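Local coordinates for endoglucanase E-5 (Thermobifida fusca, PDB 2CKS), which hydrolyses internal beta-1,4-glucosidic linkages in cellulose, lichenin and cereal beta-D-glucans through its family 5 catalytic domain, at residues A[57-71]-A[94-106]. Sequence-based numbering, arbitrary orientation.
Sequences ADIIRLSMYIQEDGY and LYVIVDWHILTPG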
# COMPACT_ATOMS: atom_id res chain seq x y z
N ALA A 57 -3.05 9.14 10.75
CA ALA A 57 -3.03 8.47 9.45
C ALA A 57 -4.41 8.52 8.80
O ALA A 57 -5.41 8.44 9.50
CB ALA A 57 -2.59 7.04 9.61
N ASP A 58 -4.43 8.65 7.48
CA ASP A 58 -5.67 8.55 6.69
C ASP A 58 -6.02 7.12 6.30
O ASP A 58 -7.17 6.81 6.02
CB ASP A 58 -5.51 9.32 5.38
CG ASP A 58 -5.27 10.78 5.58
OD1 ASP A 58 -6.05 11.40 6.33
OD2 ASP A 58 -4.33 11.40 5.02
N ILE A 59 -5.00 6.27 6.24
CA ILE A 59 -5.10 5.00 5.54
C ILE A 59 -4.09 4.01 6.13
O ILE A 59 -3.01 4.40 6.60
CB ILE A 59 -4.86 5.26 4.03
CG1 ILE A 59 -5.08 4.02 3.16
CG2 ILE A 59 -3.48 5.84 3.77
CD1 ILE A 59 -5.32 4.38 1.70
N ILE A 60 -4.47 2.74 6.12
CA ILE A 60 -3.61 1.64 6.53
C ILE A 60 -3.62 0.61 5.42
O ILE A 60 -4.68 0.26 4.89
CB ILE A 60 -4.06 1.02 7.89
CG1 ILE A 60 -3.06 -0.06 8.34
CG2 ILE A 60 -5.46 0.45 7.82
CD1 ILE A 60 -3.25 -0.53 9.74
N ARG A 61 -2.44 0.13 5.06
CA ARG A 61 -2.31 -0.96 4.12
C ARG A 61 -2.06 -2.24 4.90
O ARG A 61 -1.13 -2.32 5.71
CB ARG A 61 -1.17 -0.66 3.18
CG ARG A 61 -0.79 -1.76 2.22
CD ARG A 61 0.40 -1.30 1.48
NE ARG A 61 0.86 -2.08 0.35
CZ ARG A 61 2.07 -2.61 0.25
NH1 ARG A 61 2.94 -2.60 1.25
NH2 ARG A 61 2.41 -3.20 -0.88
N LEU A 62 -2.92 -3.23 4.68
CA LEU A 62 -2.83 -4.52 5.34
C LEU A 62 -2.08 -5.50 4.44
O LEU A 62 -2.62 -5.99 3.45
CB LEU A 62 -4.24 -5.04 5.64
CG LEU A 62 -5.13 -4.10 6.46
CD1 LEU A 62 -6.55 -4.65 6.54
CD2 LEU A 62 -4.56 -3.87 7.84
N SER A 63 -0.83 -5.78 4.78
CA SER A 63 0.06 -6.53 3.91
C SER A 63 -0.00 -8.00 4.27
O SER A 63 0.44 -8.41 5.34
CB SER A 63 1.49 -6.01 4.00
OG SER A 63 1.56 -4.69 3.48
N MET A 64 -0.57 -8.79 3.37
CA MET A 64 -0.69 -10.23 3.56
C MET A 64 0.18 -10.95 2.53
O MET A 64 -0.19 -11.06 1.36
CB MET A 64 -2.14 -10.66 3.40
CG MET A 64 -2.38 -12.16 3.66
SD MET A 64 -4.10 -12.61 3.45
CE MET A 64 -4.21 -12.57 1.65
N TYR A 65 1.33 -11.43 2.97
CA TYR A 65 2.16 -12.29 2.15
C TYR A 65 1.40 -13.57 1.84
O TYR A 65 0.54 -14.00 2.60
CB TYR A 65 3.44 -12.67 2.87
CG TYR A 65 4.53 -11.63 2.94
CD1 TYR A 65 4.37 -10.47 3.69
CD2 TYR A 65 5.75 -11.84 2.30
CE1 TYR A 65 5.38 -9.54 3.79
CE2 TYR A 65 6.77 -10.90 2.40
CZ TYR A 65 6.57 -9.76 3.15
OH TYR A 65 7.57 -8.82 3.25
N ILE A 66 1.72 -14.17 0.70
CA ILE A 66 1.06 -15.39 0.25
C ILE A 66 1.99 -16.58 0.49
O ILE A 66 1.61 -17.55 1.13
CB ILE A 66 0.65 -15.27 -1.24
CG1 ILE A 66 0.02 -13.90 -1.53
CG2 ILE A 66 -0.29 -16.43 -1.61
CD1 ILE A 66 -1.17 -13.55 -0.69
N GLN A 67 3.21 -16.46 -0.02
CA GLN A 67 4.29 -17.36 0.33
C GLN A 67 4.96 -16.85 1.62
O GLN A 67 4.36 -16.05 2.34
CB GLN A 67 5.26 -17.49 -0.85
CG GLN A 67 4.72 -18.40 -1.95
CD GLN A 67 3.55 -17.81 -2.72
OE1 GLN A 67 3.63 -16.69 -3.24
NE2 GLN A 67 2.46 -18.56 -2.81
N GLU A 68 6.16 -17.33 1.94
CA GLU A 68 6.90 -16.88 3.13
C GLU A 68 6.06 -17.03 4.41
O GLU A 68 6.01 -16.14 5.26
CB GLU A 68 7.43 -15.46 2.93
CG GLU A 68 8.27 -15.34 1.66
CD GLU A 68 8.89 -13.97 1.45
OE1 GLU A 68 9.64 -13.50 2.34
OE2 GLU A 68 8.64 -13.37 0.38
N ASP A 69 5.41 -18.19 4.53
CA ASP A 69 4.60 -18.58 5.69
C ASP A 69 3.30 -17.80 5.82
O ASP A 69 2.68 -17.78 6.89
CB ASP A 69 5.42 -18.48 6.98
CG ASP A 69 6.62 -19.42 6.98
OD1 ASP A 69 7.73 -18.97 7.33
OD2 ASP A 69 6.53 -20.61 6.63
N GLY A 70 2.86 -17.21 4.71
CA GLY A 70 1.66 -16.40 4.68
C GLY A 70 0.42 -17.19 4.30
O GLY A 70 0.23 -18.33 4.70
N TYR A 71 -0.45 -16.55 3.51
CA TYR A 71 -1.78 -17.04 3.20
C TYR A 71 -1.84 -18.51 2.81
O TYR A 71 -2.73 -19.22 3.29
CB TYR A 71 -2.37 -16.16 2.08
CG TYR A 71 -3.71 -16.59 1.54
CD1 TYR A 71 -4.90 -16.04 2.01
CD2 TYR A 71 -3.80 -17.54 0.52
CE1 TYR A 71 -6.14 -16.44 1.49
CE2 TYR A 71 -5.02 -17.93 0.00
CZ TYR A 71 -6.18 -17.38 0.48
OH TYR A 71 -7.38 -17.79 -0.06
N LEU A 94 -10.34 4.85 9.23
CA LEU A 94 -9.26 4.74 8.24
C LEU A 94 -9.70 4.10 6.94
O LEU A 94 -10.49 3.16 6.93
CB LEU A 94 -8.13 3.88 8.80
CG LEU A 94 -7.49 4.34 10.10
CD1 LEU A 94 -6.52 3.26 10.60
CD2 LEU A 94 -6.80 5.66 9.87
N TYR A 95 -9.15 4.61 5.84
CA TYR A 95 -9.15 3.87 4.59
C TYR A 95 -8.27 2.66 4.75
O TYR A 95 -7.36 2.64 5.57
CB TYR A 95 -8.69 4.75 3.42
CG TYR A 95 -9.72 5.82 3.15
CD1 TYR A 95 -9.65 7.06 3.76
CD2 TYR A 95 -10.79 5.56 2.32
CE1 TYR A 95 -10.62 8.02 3.53
CE2 TYR A 95 -11.77 6.50 2.10
CZ TYR A 95 -11.67 7.73 2.69
OH TYR A 95 -12.64 8.69 2.50
N VAL A 96 -8.57 1.62 3.98
CA VAL A 96 -7.83 0.37 4.07
C VAL A 96 -7.43 -0.08 2.69
O VAL A 96 -8.27 -0.11 1.80
CB VAL A 96 -8.67 -0.74 4.69
CG1 VAL A 96 -7.83 -2.01 4.83
CG2 VAL A 96 -9.19 -0.31 6.02
N ILE A 97 -6.15 -0.42 2.52
CA ILE A 97 -5.71 -1.11 1.32
C ILE A 97 -5.51 -2.57 1.66
O ILE A 97 -4.76 -2.90 2.57
CB ILE A 97 -4.39 -0.54 0.82
CG1 ILE A 97 -4.55 0.95 0.51
CG2 ILE A 97 -3.91 -1.33 -0.41
CD1 ILE A 97 -3.26 1.64 0.14
N VAL A 98 -6.19 -3.44 0.92
CA VAL A 98 -6.02 -4.88 1.08
C VAL A 98 -4.93 -5.29 0.11
O VAL A 98 -5.12 -5.26 -1.11
CB VAL A 98 -7.32 -5.62 0.77
CG1 VAL A 98 -7.13 -7.13 0.89
CG2 VAL A 98 -8.43 -5.12 1.71
N ASP A 99 -3.78 -5.66 0.67
CA ASP A 99 -2.56 -5.90 -0.10
C ASP A 99 -2.27 -7.40 -0.23
O ASP A 99 -1.86 -8.06 0.71
CB ASP A 99 -1.39 -5.15 0.53
CG ASP A 99 -0.05 -5.61 0.03
OD1 ASP A 99 0.93 -5.50 0.80
OD2 ASP A 99 0.14 -6.09 -1.12
N TRP A 100 -2.53 -7.90 -1.43
CA TRP A 100 -2.15 -9.24 -1.86
C TRP A 100 -0.64 -9.22 -2.12
O TRP A 100 -0.18 -8.85 -3.20
CB TRP A 100 -2.96 -9.58 -3.11
CG TRP A 100 -2.82 -10.98 -3.58
CD1 TRP A 100 -2.13 -11.42 -4.66
CD2 TRP A 100 -3.41 -12.13 -2.98
NE1 TRP A 100 -2.26 -12.78 -4.79
CE2 TRP A 100 -3.04 -13.24 -3.75
CE3 TRP A 100 -4.23 -12.34 -1.86
CZ2 TRP A 100 -3.44 -14.53 -3.44
CZ3 TRP A 100 -4.63 -13.61 -1.56
CH2 TRP A 100 -4.24 -14.70 -2.34
N HIS A 101 0.12 -9.58 -1.10
CA HIS A 101 1.53 -9.22 -1.02
C HIS A 101 2.44 -10.26 -1.65
O HIS A 101 3.22 -10.93 -0.97
CB HIS A 101 1.93 -8.92 0.43
CG HIS A 101 3.18 -8.12 0.55
ND1 HIS A 101 3.19 -6.74 0.55
CD2 HIS A 101 4.47 -8.50 0.69
CE1 HIS A 101 4.43 -6.31 0.68
NE2 HIS A 101 5.23 -7.36 0.78
N ILE A 102 2.33 -10.38 -2.96
CA ILE A 102 3.21 -11.25 -3.72
C ILE A 102 4.58 -10.60 -3.83
O ILE A 102 4.70 -9.36 -3.85
CB ILE A 102 2.63 -11.59 -5.11
CG1 ILE A 102 2.51 -10.35 -6.00
CG2 ILE A 102 1.29 -12.30 -4.96
CD1 ILE A 102 3.51 -10.33 -7.16
N LEU A 103 5.61 -11.44 -3.86
CA LEU A 103 6.99 -10.98 -3.94
C LEU A 103 7.87 -12.04 -4.58
O LEU A 103 8.51 -11.79 -5.60
CB LEU A 103 7.49 -10.62 -2.53
CG LEU A 103 8.93 -10.13 -2.43
CD1 LEU A 103 9.19 -8.95 -3.38
CD2 LEU A 103 9.25 -9.74 -0.99
N THR A 104 7.88 -13.23 -3.98
CA THR A 104 8.62 -14.39 -4.49
C THR A 104 7.76 -15.64 -4.31
O THR A 104 7.49 -16.03 -3.17
CB THR A 104 9.96 -14.58 -3.73
OG1 THR A 104 10.76 -13.38 -3.79
CG2 THR A 104 10.83 -15.64 -4.40
N PRO A 105 7.32 -16.30 -5.39
CA PRO A 105 7.55 -15.92 -6.79
C PRO A 105 7.00 -14.55 -7.22
O PRO A 105 5.97 -14.08 -6.72
CB PRO A 105 6.81 -17.03 -7.56
CG PRO A 105 6.74 -18.15 -6.62
CD PRO A 105 6.56 -17.55 -5.26
N GLY A 106 7.68 -13.96 -8.19
CA GLY A 106 7.40 -12.61 -8.66
C GLY A 106 6.36 -12.49 -9.76
O GLY A 106 5.91 -11.39 -10.04
O HOH W 1 7.99 -6.52 1.03
O HOH W 2 4.12 -13.54 -0.85
O HOH W 3 4.72 -14.19 -4.19
O HOH W 4 6.81 -14.06 -1.29
O HOH W 5 10.97 -12.78 -1.14
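Ser63 OG donates to Asp99 OD1 at 2.9 Å on the oxygen's anti lone pair, while His101 ND1 takes the syn one at 2.6 Å, nearly in the imidazole plane. The same oxygen lies over the centre of the Arg61 guanidinium, which stacks on the carboxylate with planes 11° apart; this salt bridge is charge alone, since the oxygen lies out of the guanidinium plane, and NE, NH1 and NH2 bond instead to Glu135, Glu231 and Asn138. Arg61, its CG swung opposite the backbone N (chi1 174°) and its chain extended, reaches along the inside of the barrel to Glu231, the probable nucleophile. Strands 59-65 and 95-101 are neighbouring parallel staves of the family 5 TIM barrel, joined through helix 75-90 in a beta-alpha-beta crossover. Against that helix the packing is close: Leu62 CD1 presses on Val96 CG1 at 3.4 Å. Farther along, Ile66 CD1 sits 3.3 Å from the centroid of the Trp100 six-membered ring, a CH-pi contact over its face, while the ring's edge meets the face of Tyr71. Tyr65 lays one ring face over His101 CD2, planes at 40°, and a leucine here would probably deprive the imidazole of that cover and break the water link from Tyr65 OH to His101 NE2. Beyond the strands the contact turns wet: water 3 links Gln67 OE1, which also accepts from Asn111, to Leu103 N, and two more waters join Glu68 OE2 to Thr104, one at its N and the other at OG1.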